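Local coordinates for protein beta-N-acetylhexosaminidase (Thermotoga neapolitana, PDB 5BZA) that probably hydrolyses terminal non-reducing N-acetylhexosamine residues from beta-linked N-acetylhexosaminides, as a glycoside hydrolase of family 3, at residues G31-P36 and M272-N277; M110-V115 and L241-A246. All blocks are in the same frame, centred on the assembly; numbering follows the deposited sequence.

Contact 1: G31-P36 and M272-N277; sequences GVLIYP and MILLDN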
loop_
_atom_site.group_PDB
_atom_site.type_symbol
_atom_site.label_atom_id
_atom_site.label_comp_id
_atom_site.label_asym_id
_atom_site.label_seq_id
_atom_site.Cartn_x
_atom_site.Cartn_y
_atom_site.Cartn_z
ATOM N N GLY B 31 -22.649 -0.211 -9.036
ATOM C CA GLY B 31 -21.206 -0.313 -9.192
ATOM C C GLY B 31 -20.450 1.001 -9.017
ATOM O O GLY B 31 -20.901 2.050 -9.511
ATOM N N VAL B 32 -19.295 0.925 -8.329
ATOM C CA VAL B 32 -18.471 2.075 -8.024
ATOM C C VAL B 32 -17.059 1.738 -8.478
ATOM O O VAL B 32 -16.461 0.737 -8.044
ATOM C CB VAL B 32 -18.489 2.417 -6.463
ATOM C CG1 VAL B 32 -17.383 3.426 -6.081
ATOM C CG2 VAL B 32 -19.852 2.942 -6.016
ATOM N N LEU B 33 -16.538 2.551 -9.373
ATOM C CA LEU B 33 -15.159 2.449 -9.831
ATOM C C LEU B 33 -14.471 3.665 -9.271
ATOM O O LEU B 33 -14.977 4.808 -9.448
ATOM C CB LEU B 33 -15.052 2.441 -11.363
ATOM C CG LEU B 33 -13.674 2.713 -12.006
ATOM C CD1 LEU B 33 -12.631 1.704 -11.516
ATOM C CD2 LEU B 33 -13.759 2.664 -13.571
ATOM N N ILE B 34 -13.354 3.433 -8.584
ATOM C CA ILE B 34 -12.681 4.494 -7.889
ATOM C C ILE B 34 -11.444 4.848 -8.692
ATOM O O ILE B 34 -10.581 4.001 -8.948
ATOM C CB ILE B 34 -12.306 4.095 -6.429
ATOM C CG1 ILE B 34 -13.539 3.586 -5.674
ATOM C CG2 ILE B 34 -11.644 5.271 -5.705
ATOM C CD1 ILE B 34 -13.210 3.163 -4.246
ATOM N N TYR B 35 -11.390 6.108 -9.110
ATOM C CA TYR B 35 -10.303 6.595 -9.943
ATOM C C TYR B 35 -9.162 7.248 -9.120
ATOM O O TYR B 35 -9.316 7.526 -7.935
ATOM C CB TYR B 35 -10.887 7.566 -10.961
ATOM C CG TYR B 35 -11.541 6.917 -12.191
ATOM C CD1 TYR B 35 -10.914 5.894 -12.875
ATOM C CD2 TYR B 35 -12.774 7.383 -12.688
ATOM C CE1 TYR B 35 -11.502 5.316 -14.019
ATOM C CE2 TYR B 35 -13.376 6.812 -13.830
ATOM C CZ TYR B 35 -12.731 5.777 -14.491
ATOM O OH TYR B 35 -13.301 5.200 -15.630
ATOM N N PRO B 36 -7.993 7.480 -9.747
ATOM C CA PRO B 36 -6.920 8.167 -9.017
ATOM C C PRO B 36 -7.280 9.534 -8.379
ATOM O O PRO B 36 -6.692 9.908 -7.356
ATOM C CB PRO B 36 -5.855 8.346 -10.098
ATOM C CG PRO B 36 -6.059 7.169 -10.995
ATOM C CD PRO B 36 -7.541 6.993 -11.067
ATOM N N MET B 272 -24.473 -4.161 -17.356
ATOM C CA MET B 272 -24.160 -2.924 -16.666
ATOM C C MET B 272 -23.477 -1.942 -17.558
ATOM O O MET B 272 -22.443 -2.239 -18.153
ATOM C CB MET B 272 -23.269 -3.160 -15.436
ATOM C CG MET B 272 -23.943 -3.896 -14.317
ATOM S SD MET B 272 -23.012 -3.915 -12.757
ATOM C CE MET B 272 -23.510 -2.333 -12.067
ATOM N N ILE B 273 -24.024 -0.737 -17.578
ATOM C CA ILE B 273 -23.407 0.362 -18.307
ATOM C C ILE B 273 -22.334 1.067 -17.464
ATOM O O ILE B 273 -22.642 1.583 -16.400
ATOM C CB ILE B 273 -24.472 1.338 -18.747
ATOM C CG1 ILE B 273 -25.375 0.591 -19.740
ATOM C CG2 ILE B 273 -23.813 2.567 -19.322
ATOM C CD1 ILE B 273 -26.664 1.277 -20.110
ATOM N N LEU B 274 -21.081 1.059 -17.936
ATOM C CA LEU B 274 -19.992 1.723 -17.237
ATOM C C LEU B 274 -19.874 3.191 -17.698
ATOM O O LEU B 274 -19.783 3.468 -18.900
ATOM C CB LEU B 274 -18.682 0.955 -17.454
ATOM C CG LEU B 274 -17.412 1.514 -16.797
ATOM C CD1 LEU B 274 -17.451 1.262 -15.262
ATOM C CD2 LEU B 274 -16.121 0.973 -17.364
ATOM N N LEU B 275 -20.010 4.130 -16.753
ATOM C CA LEU B 275 -19.735 5.567 -16.976
ATOM C C LEU B 275 -18.441 5.970 -16.350
ATOM O O LEU B 275 -18.228 5.646 -15.191
ATOM C CB LEU B 275 -20.824 6.437 -16.388
ATOM C CG LEU B 275 -22.192 6.052 -16.914
ATOM C CD1 LEU B 275 -23.246 6.873 -16.226
ATOM C CD2 LEU B 275 -22.189 6.253 -18.470
ATOM N N ASP B 276 -17.605 6.728 -17.040
ATOM C CA ASP B 276 -16.329 7.069 -16.439
ATOM C C ASP B 276 -16.458 8.337 -15.594
ATOM O O ASP B 276 -15.460 8.827 -15.070
ATOM C CB ASP B 276 -15.202 7.196 -17.491
ATOM C CG ASP B 276 -15.393 8.362 -18.412
ATOM O OD1 ASP B 276 -16.472 8.972 -18.377
ATOM O OD2 ASP B 276 -14.473 8.652 -19.214
ATOM N N ASN B 277 -17.692 8.817 -15.441
ATOM C CA ASN B 277 -17.999 10.028 -14.700
ATOM C C ASN B 277 -19.377 9.948 -14.039
ATOM O O ASN B 277 -20.387 9.937 -14.736
ATOM C CB ASN B 277 -17.952 11.246 -15.610
ATOM C CG ASN B 277 -17.997 12.551 -14.845
ATOM O OD1 ASN B 277 -18.420 12.609 -13.666
ATOM N ND2 ASN B 277 -17.573 13.628 -15.512
#

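Contact 2: M110-V115 and L241-A246; sequences MVFAPV and LVLSDA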
loop_
_atom_site.group_PDB
_atom_site.type_symbol
_atom_site.label_atom_id
_atom_site.label_comp_id
_atom_site.label_asym_id
_atom_site.label_seq_id
_atom_site.Cartn_x
_atom_site.Cartn_y
_atom_site.Cartn_z
ATOM N N MET B 110 -14.154 -6.178 -6.680
ATOM C CA MET B 110 -13.988 -6.501 -8.093
ATOM C C MET B 110 -12.720 -5.806 -8.539
ATOM O O MET B 110 -12.317 -4.819 -7.945
ATOM C CB MET B 110 -15.192 -6.043 -8.932
ATOM C CG MET B 110 -15.079 -6.382 -10.440
ATOM S SD MET B 110 -16.602 -6.052 -11.376
ATOM C CE MET B 110 -17.599 -7.460 -10.870
ATOM N N VAL B 111 -12.070 -6.351 -9.551
ATOM C CA VAL B 111 -11.008 -5.664 -10.223
ATOM C C VAL B 111 -11.275 -5.749 -11.751
ATOM O O VAL B 111 -11.677 -6.782 -12.291
ATOM C CB VAL B 111 -9.641 -6.261 -9.853
ATOM C CG1 VAL B 111 -9.523 -7.721 -10.381
ATOM C CG2 VAL B 111 -8.501 -5.358 -10.336
ATOM N N PHE B 112 -11.031 -4.640 -12.439
ATOM C CA PHE B 112 -11.178 -4.603 -13.884
ATOM C C PHE B 112 -9.864 -5.134 -14.463
ATOM O O PHE B 112 -9.086 -4.382 -15.066
ATOM C CB PHE B 112 -11.512 -3.188 -14.366
ATOM C CG PHE B 112 -12.905 -2.736 -13.998
ATOM C CD1 PHE B 112 -13.875 -3.645 -13.666
ATOM C CD2 PHE B 112 -13.248 -1.390 -14.029
ATOM C CE1 PHE B 112 -15.185 -3.239 -13.361
ATOM C CE2 PHE B 112 -14.560 -0.969 -13.717
ATOM C CZ PHE B 112 -15.527 -1.911 -13.373
ATOM N N ALA B 113 -9.658 -6.438 -14.263
ATOM C CA ALA B 113 -8.505 -7.175 -14.742
ATOM C C ALA B 113 -8.865 -8.664 -14.629
ATOM O O ALA B 113 -9.819 -8.990 -13.923
ATOM C CB ALA B 113 -7.294 -6.858 -13.931
ATOM N N PRO B 114 -8.147 -9.560 -15.330
ATOM C CA PRO B 114 -7.015 -9.373 -16.252
ATOM C C PRO B 114 -7.390 -8.952 -17.691
ATOM O O PRO B 114 -8.506 -9.158 -18.161
ATOM C CB PRO B 114 -6.360 -10.767 -16.281
ATOM C CG PRO B 114 -7.503 -11.680 -16.143
ATOM C CD PRO B 114 -8.502 -10.990 -15.215
ATOM N N VAL B 115 -6.422 -8.321 -18.344
ATOM C CA VAL B 115 -6.412 -8.065 -19.773
ATOM C C VAL B 115 -6.122 -9.357 -20.493
ATOM O O VAL B 115 -5.060 -9.985 -20.249
ATOM C CB VAL B 115 -5.335 -7.034 -20.143
ATOM C CG1 VAL B 115 -5.034 -7.046 -21.703
ATOM C CG2 VAL B 115 -5.744 -5.678 -19.628
ATOM N N LEU B 241 -22.236 -11.578 -15.670
ATOM C CA LEU B 241 -22.351 -10.135 -15.756
ATOM C C LEU B 241 -21.501 -9.567 -16.890
ATOM O O LEU B 241 -20.283 -9.851 -16.989
ATOM C CB LEU B 241 -21.944 -9.518 -14.396
ATOM C CG LEU B 241 -21.906 -7.995 -14.243
ATOM C CD1 LEU B 241 -23.316 -7.371 -14.438
ATOM C CD2 LEU B 241 -21.335 -7.592 -12.870
ATOM N N VAL B 242 -22.152 -8.778 -17.751
ATOM C CA VAL B 242 -21.492 -8.113 -18.871
ATOM C C VAL B 242 -21.553 -6.604 -18.723
ATOM O O VAL B 242 -22.638 -6.026 -18.595
ATOM C CB VAL B 242 -22.160 -8.487 -20.265
ATOM C CG1 VAL B 242 -21.646 -7.555 -21.428
ATOM C CG2 VAL B 242 -21.968 -9.937 -20.582
ATOM N N LEU B 243 -20.394 -5.963 -18.809
ATOM C CA LEU B 243 -20.265 -4.510 -18.699
ATOM C C LEU B 243 -19.780 -3.864 -19.954
ATOM O O LEU B 243 -18.918 -4.408 -20.620
ATOM C CB LEU B 243 -19.249 -4.105 -17.605
ATOM C CG LEU B 243 -19.532 -3.958 -16.131
ATOM C CD1 LEU B 243 -20.141 -5.220 -15.578
ATOM C CD2 LEU B 243 -18.169 -3.734 -15.516
ATOM N N SER B 244 -20.248 -2.654 -20.231
ATOM C CA SER B 244 -19.601 -1.875 -21.269
ATOM C C SER B 244 -18.230 -1.410 -20.814
ATOM O O SER B 244 -17.959 -1.262 -19.597
ATOM C CB SER B 244 -20.476 -0.676 -21.650
ATOM O OG SER B 244 -20.415 0.386 -20.707
ATOM N N ASP B 245 -17.351 -1.132 -21.766
ATOM C CA ASP B 245 -16.254 -0.219 -21.435
ATOM C C ASP B 245 -16.939 1.154 -21.239
ATOM O O ASP B 245 -18.137 1.275 -21.486
ATOM C CB ASP B 245 -15.166 -0.177 -22.512
ATOM C CG ASP B 245 -13.817 0.244 -21.948
ATOM O OD1 ASP B 245 -13.804 0.733 -20.790
ATOM O OD2 ASP B 245 -12.774 0.135 -22.651
ATOM N N ALA B 246 -16.226 2.184 -20.791
ATOM C CA ALA B 246 -16.909 3.453 -20.419
ATOM C C ALA B 246 -17.601 4.089 -21.624
ATOM O O ALA B 246 -16.967 4.378 -22.634
ATOM C CB ALA B 246 -15.929 4.437 -19.801
#

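Contact 1: G31-P36 and M272-N277
The backbone O of Asp276 is met at its closest by the edge of the Tyr35 ring, where CE2 lies 3.2 Å from it, near the ring plane. This is a carbon edge against a carbonyl oxygen, and no hydrogen bond joins the two segments. The phenol end continues past the same residue: Tyr35 OH sits 3.3 Å from Asp276 CB and a little farther from CA, so the hydroxyl touches the aliphatic root of the aspartate. The carboxylate itself leads away, its plane turned 79° from the ring. Leu33 of the same segment covers one face of the ring, with CG 3.9 Å above its plane and offset toward the rim. Deeper in, the interaction is purely apolar: Leu33 CD2 faces Leu274 CD1 at 4.3 Å. At the other end the Met272 chain bends at chi3 (84°), which brings CE within 3.8 Å of Gly31 N. Strands 31-34 and 273-275 run in the same direction but do not pair; strand 9-13 lies between them, and Gly31 and Leu33 hydrogen-bond to its backbone. Asp276 N is taken by Glu248 OE1. The chemistry is thus graded along the strands of this TIM-barrel domain: leucine methyls and the Met272 methyl make the inner contacts, while at the partly exposed end an aromatic edge lies against a carbonyl, and the hydrogen bonds go to residues outside the two segments.

Contact 2: M110-V115 and L241-A246
Phe112, just past strand 110-111, reaches toward Leu243 across the barrel interior. Its CB leaves an inverse gamma turn closed by a weak bond from Ala113 N to Val111 O, and CG stands anti to the carbonyl carbon (chi1 -71°), which aims the ring at the other segment. Along one side of the ring, CE1 comes within 3.7 Å of Leu243 CD2 and of Met110 SD. The tip, CZ, is 3.9 Å from the same Leu243 CD2, a methyl that approaches obliquely as the two side chains cross at about a right angle. On the other side Phe112 CE2 meets Leu33 CD2 at 3.7 Å. Two residues earlier, Met110 makes a second apolar contact: nearly straight through chi1 and chi2, it brings CE to 4.2 Å from Leu241 CD2. Beyond these apolar pairs, Asp245 belongs to a cadmium site with His161. Its OD1 accepts Ala246 N at 2.8 Å from above the carboxylate plane, a local bond that may help set the turn of the carboxylate. Strands 156-162 and 205-208 lie between the two segments in sheet order, and Phe112 and Met110 both touch 205-208, whose Met207 and Ala205 help fill the span. Phe10 of strand 9-13 meets the Phe112 ring, while Val111 and Pro114 face the other way, onto helix 136-153.

Overall arrangement
Both contacts join strands of the same parallel eight-stranded TIM barrel. Contact 1 links strands separated by one neighbour; contact 2 spans two intervening strands. The touching residues of contact 2 are all buried and meet through hydrocarbon and aromatic carbon alone, whereas contact 1 runs from a similar interior to a partly exposed end where carbonyl and phenol take part. They meet at the barrel's closing seam: Met272 N lies 2.9 Å from Val242 O, a probable hydrogen bond between the strands at the two ends of the sheet order, and Ser244 OG probably bonds Leu274 N. Leu274 also packs against Ala246, next to metal-binding Asp245.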